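Local structure of ectonucleoside triphosphate diphosphohydrolase 4 (Homo sapiens, 6WG5) at residues T152-P155 / V156-F160; V477-T480 / L481-L485. The protein belongs to the GDA1/CD39 nucleoside phosphatase family, whose members share a two-lobed fold related to that of actin. All coordinates share one frame; numbering follows the deposited sequence.

How the contacts relate
Both contacts are helix-end arrangements, one at each kind of terminus: contact 1 spans the last turn of helix 140-157 and the loop that follows, and contact 2 lies in the first turns of helix 479-487. Their centres are 23 Å apart and their nearest atoms about 11 Å apart, so they do not touch. A single mixed sheet relates them. Contact 1 places side chains on strand 127-131, whereas contact 2 meets strands 40-48 and 53-61; strand 40-48 pairs with both of the others. Depth differs: contact 1 is centred 31 Å from the chain centre, at the surface, and contact 2 11 Å from it, in the interior. Neither includes a residue that neighbours the attached glycan.

Contact 1 of 2, residues T152-P155 / V156-F160; sequences TDIP and VHFDF
The first torsions of Asp153 and His157 bring their polar ends together across one helical turn: CG of Asp153 is anti to the backbone N (chi1 -165°), while CG of His157 is anti to its carbonyl carbon (chi1 -75°). This i to i+4 pair lies on the C-terminal turn of helix 140-157. Asp153 OD2 reaches the edge of the imidazole near its plane and accepts a weak hydrogen bond from His157 ND1 at 3.0 Å. The carboxylate and ring planes stand 39° apart, so the two flat groups are twisted rather than coplanar.

The backbone shows how the helix runs out. Pro155 brings no N-H, and the helix is kinked there for want of a bond to the preceding turn. Weak i to i+3 bonds follow, from Val156 N to Asp153 O at 3.4 Å and from His157 N to Ile154 O at 2.9 Å. Ile154 O also takes Phe158 N at 2.9 Å, so this carbonyl has a weak bond from His157 N and a better one from Phe158 N. Phe158 is the first residue to leave helical backbone angles.

On the inner side, Ile154 and Phe158 both touch Leu110 of helix 107-116, and Ile154 also reaches Ile129 of strand 127-131. Past the helix end, Asp159 OD2 forms a salt bridge with Arg119 NH1. The apolar pair itself closes where Ile154 CG2 lies 3.9 Å from Phe158 CD2.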
loop_
_atom_site.group_PDB
_atom_site.type_symbol
_atom_site.label_atom_id
_atom_site.label_comp_id
_atom_site.label_asym_id
_atom_site.label_seq_id
_atom_site.Cartn_x
_atom_site.Cartn_y
_atom_site.Cartn_z
ATOM N N THR A 152 5.257 19.342 -22.702
ATOM C CA THR A 152 5.496 20.503 -23.554
ATOM C C THR A 152 5.074 21.807 -22.887
ATOM O O THR A 152 5.625 22.866 -23.208
ATOM C CB THR A 152 4.754 20.353 -24.887
ATOM O OG1 THR A 152 3.340 20.314 -24.655
ATOM C CG2 THR A 152 5.188 19.084 -25.611
ATOM N N ASP A 153 4.116 21.755 -21.962
ATOM C CA ASP A 153 3.510 22.956 -21.399
ATOM C C ASP A 153 4.154 23.408 -20.095
ATOM O O ASP A 153 4.369 24.607 -19.902
ATOM C CB ASP A 153 2.013 22.720 -21.167
ATOM C CG ASP A 153 1.245 24.008 -20.938
ATOM O OD1 ASP A 153 0.207 24.209 -21.607
ATOM O OD2 ASP A 153 1.674 24.821 -20.092
ATOM N N ILE A 154 4.468 22.476 -19.193
ATOM C CA ILE A 154 4.981 22.861 -17.877
ATOM C C ILE A 154 6.307 23.606 -17.978
ATOM O O ILE A 154 6.445 24.663 -17.341
ATOM C CB ILE A 154 5.070 21.623 -16.967
ATOM C CG1 ILE A 154 3.663 21.154 -16.590
ATOM C CG2 ILE A 154 5.893 21.919 -15.710
ATOM C CD1 ILE A 154 3.627 19.792 -15.932
ATOM N N PRO A 155 7.309 23.127 -18.721
ATOM C CA PRO A 155 8.620 23.803 -18.706
ATOM C C PRO A 155 8.556 25.294 -18.989
ATOM O O PRO A 155 9.401 26.047 -18.489
ATOM C CB PRO A 155 9.404 23.057 -19.794
ATOM C CG PRO A 155 8.782 21.708 -19.847
ATOM C CD PRO A 155 7.322 21.921 -19.567
ATOM N N VAL A 156 7.578 25.746 -19.777
ATOM C CA VAL A 156 7.478 27.168 -20.091
ATOM C C VAL A 156 6.981 27.950 -18.881
ATOM O O VAL A 156 7.433 29.072 -18.623
ATOM C CB VAL A 156 6.566 27.377 -21.314
ATOM C CG1 VAL A 156 6.389 28.864 -21.609
ATOM C CG2 VAL A 156 7.133 26.654 -22.527
ATOM N N HIS A 157 6.048 27.376 -18.122
ATOM C CA HIS A 157 5.404 28.090 -17.030
ATOM C C HIS A 157 6.099 27.905 -15.687
ATOM O O HIS A 157 5.847 28.692 -14.767
ATOM C CB HIS A 157 3.943 27.644 -16.904
ATOM C CG HIS A 157 3.050 28.207 -17.966
ATOM N ND1 HIS A 157 2.140 27.438 -18.659
ATOM C CD2 HIS A 157 2.925 29.464 -18.449
ATOM C CE1 HIS A 157 1.495 28.198 -19.526
ATOM N NE2 HIS A 157 1.952 29.433 -19.419
ATOM N N PHE A 158 6.960 26.900 -15.549
ATOM C CA PHE A 158 7.655 26.648 -14.294
ATOM C C PHE A 158 9.109 26.302 -14.583
ATOM O O PHE A 158 9.439 25.798 -15.659
ATOM C CB PHE A 158 6.989 25.516 -13.499
ATOM C CG PHE A 158 5.527 25.740 -13.237
ATOM C CD1 PHE A 158 5.110 26.498 -12.155
ATOM C CD2 PHE A 158 4.567 25.192 -14.073
ATOM C CE1 PHE A 158 3.764 26.706 -11.912
ATOM C CE2 PHE A 158 3.221 25.396 -13.835
ATOM C CZ PHE A 158 2.819 26.154 -12.753
ATOM N N ASP A 159 9.972 26.577 -13.606
ATOM C CA ASP A 159 11.410 26.377 -13.748
ATOM C C ASP A 159 11.890 25.063 -13.143
ATOM O O ASP A 159 13.102 24.843 -13.052
ATOM C CB ASP A 159 12.167 27.546 -13.112
ATOM C CG ASP A 159 11.985 28.846 -13.875
ATOM O OD1 ASP A 159 11.812 28.796 -15.112
ATOM O OD2 ASP A 159 12.019 29.919 -13.235
ATOM N N PHE A 160 10.978 24.187 -12.731
ATOM C CA PHE A 160 11.371 22.917 -12.140
ATOM C C PHE A 160 12.054 22.025 -13.173
ATOM O O PHE A 160 11.783 22.105 -14.374
ATOM C CB PHE A 160 10.148 22.198 -11.569
ATOM C CG PHE A 160 9.381 23.008 -10.565
ATOM C CD1 PHE A 160 10.037 23.684 -9.550
ATOM C CD2 PHE A 160 8.001 23.098 -10.641
ATOM C CE1 PHE A 160 9.331 24.430 -8.625
ATOM C CE2 PHE A 160 7.289 23.844 -9.718
ATOM C CZ PHE A 160 7.955 24.511 -8.710
#

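Contact 2 of 2, residues V477-T480 / L481-L485; sequences VQWT and LGAIL
The N-terminal turns of helix 479-487, within the actin-like fold of this family, form this contact. Gln478 O accepts Leu481 N at 2.9 Å, an i to i+3 bond. It is followed by two i to i+4 bonds: Ala483 N to Trp479 O at 3.1 Å, and Ile484 N to Thr480 O at 3.0 Å. The latter is almost straight, with 176° at the hydrogen.

Gln478 and Leu481 meet through their CB atoms, 3.9 Å apart, before the glutamine chain bends at chi2 and carries its poorly ordered amide away. The indole of Trp479 reaches one turn ahead, and its CZ3 comes within 4.2 Å of Ala483 CB. One indole face is covered by Thr480 CG2, which lies 3.8 Å above the plane and over the ring centre. Thr480 CG2 is anti to the carbonyl carbon, and its chi1 of 54° places OG1 between the backbone N and that carbon; this hydroxyl is hydrogen-bonded to Tyr58 OH. Ile484 CG2, between the backbone N and the carbonyl carbon of its own residue, comes to 3.5 Å from Thr480 O, while the rest of the chain leads away.

The helix packs against both the sheet and helix 172-186. Thr480 and Ile484 rest on Val45 of strand 40-48, and Leu481 touches Tyr58 of the adjoining antiparallel strand 53-61. Trp479, Leu481 and Leu485 reach Ala179, Val186 and Phe185 of helix 172-186, respectively. Trp479 and Leu481 each meet both elements, since Trp479 also touches Asp47 of strand 40-48.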
loop_
_atom_site.group_PDB
_atom_site.type_symbol
_atom_site.label_atom_id
_atom_site.label_comp_id
_atom_site.label_asym_id
_atom_site.label_seq_id
_atom_site.Cartn_x
_atom_site.Cartn_y
_atom_site.Cartn_z
ATOM N N VAL A 477 1.299 6.571 5.474
ATOM C CA VAL A 477 2.369 6.051 4.630
ATOM C C VAL A 477 2.262 6.705 3.258
ATOM O O VAL A 477 1.250 6.556 2.565
ATOM C CB VAL A 477 2.300 4.522 4.521
ATOM C CG1 VAL A 477 3.382 4.002 3.572
ATOM C CG2 VAL A 477 2.447 3.885 5.893
ATOM N N GLN A 478 3.307 7.426 2.863
ATOM C CA GLN A 478 3.354 8.104 1.575
ATOM C C GLN A 478 4.167 7.250 0.610
ATOM O O GLN A 478 5.397 7.201 0.708
ATOM C CB GLN A 478 3.979 9.493 1.708
ATOM C CG GLN A 478 3.554 10.286 2.935
ATOM C CD GLN A 478 2.100 10.707 2.889
ATOM O OE1 GLN A 478 1.366 10.354 1.966
ATOM N NE2 GLN A 478 1.676 11.470 3.889
ATOM N N TRP A 479 3.491 6.578 -0.325
ATOM C CA TRP A 479 4.237 5.918 -1.392
ATOM C C TRP A 479 4.994 6.940 -2.227
ATOM O O TRP A 479 6.024 6.610 -2.826
ATOM C CB TRP A 479 3.312 5.071 -2.274
ATOM C CG TRP A 479 2.371 5.834 -3.173
ATOM C CD1 TRP A 479 1.043 6.059 -2.964
ATOM C CD2 TRP A 479 2.685 6.448 -4.433
ATOM N NE1 TRP A 479 0.511 6.778 -4.007
ATOM C CE2 TRP A 479 1.499 7.030 -4.921
ATOM C CE3 TRP A 479 3.854 6.565 -5.191
ATOM C CZ2 TRP A 479 1.449 7.719 -6.130
ATOM C CZ3 TRP A 479 3.801 7.251 -6.391
ATOM C CH2 TRP A 479 2.606 7.818 -6.849
ATOM N N THR A 480 4.513 8.185 -2.265
ATOM C CA THR A 480 5.256 9.248 -2.932
ATOM C C THR A 480 6.607 9.484 -2.267
ATOM O O THR A 480 7.551 9.939 -2.922
ATOM C CB THR A 480 4.437 10.540 -2.939
ATOM O OG1 THR A 480 4.033 10.864 -1.602
ATOM C CG2 THR A 480 3.202 10.389 -3.817
ATOM N N LEU A 481 6.719 9.182 -0.970
ATOM C CA LEU A 481 8.000 9.323 -0.284
ATOM C C LEU A 481 9.011 8.304 -0.794
ATOM O O LEU A 481 10.190 8.628 -0.979
ATOM C CB LEU A 481 7.804 9.177 1.224
ATOM C CG LEU A 481 9.071 9.203 2.079
ATOM C CD1 LEU A 481 9.852 10.488 1.865
ATOM C CD2 LEU A 481 8.707 9.031 3.543
ATOM N N GLY A 482 8.577 7.063 -1.014
ATOM C CA GLY A 482 9.462 6.081 -1.614
ATOM C C GLY A 482 9.817 6.425 -3.044
ATOM O O GLY A 482 10.907 6.087 -3.515
ATOM N N ALA A 483 8.911 7.100 -3.754
ATOM C CA ALA A 483 9.193 7.508 -5.125
ATOM C C ALA A 483 10.283 8.571 -5.165
ATOM O O ALA A 483 11.284 8.419 -5.875
ATOM C CB ALA A 483 7.915 8.020 -5.790
ATOM N N ILE A 484 10.107 9.657 -4.409
ATOM C CA ILE A 484 11.127 10.702 -4.372
ATOM C C ILE A 484 12.453 10.127 -3.891
ATOM O O ILE A 484 13.523 10.492 -4.389
ATOM C CB ILE A 484 10.664 11.876 -3.486
ATOM C CG1 ILE A 484 11.618 13.064 -3.613
ATOM C CG2 ILE A 484 10.555 11.455 -2.026
ATOM C CD1 ILE A 484 11.347 13.932 -4.811
ATOM N N LEU A 485 12.402 9.215 -2.919
ATOM C CA LEU A 485 13.630 8.640 -2.385
ATOM C C LEU A 485 14.363 7.831 -3.446
ATOM O O LEU A 485 15.597 7.856 -3.518
ATOM C CB LEU A 485 13.308 7.772 -1.168
ATOM C CG LEU A 485 14.483 7.289 -0.317
ATOM C CD1 LEU A 485 15.231 8.461 0.300
ATOM C CD2 LEU A 485 13.986 6.342 0.766
#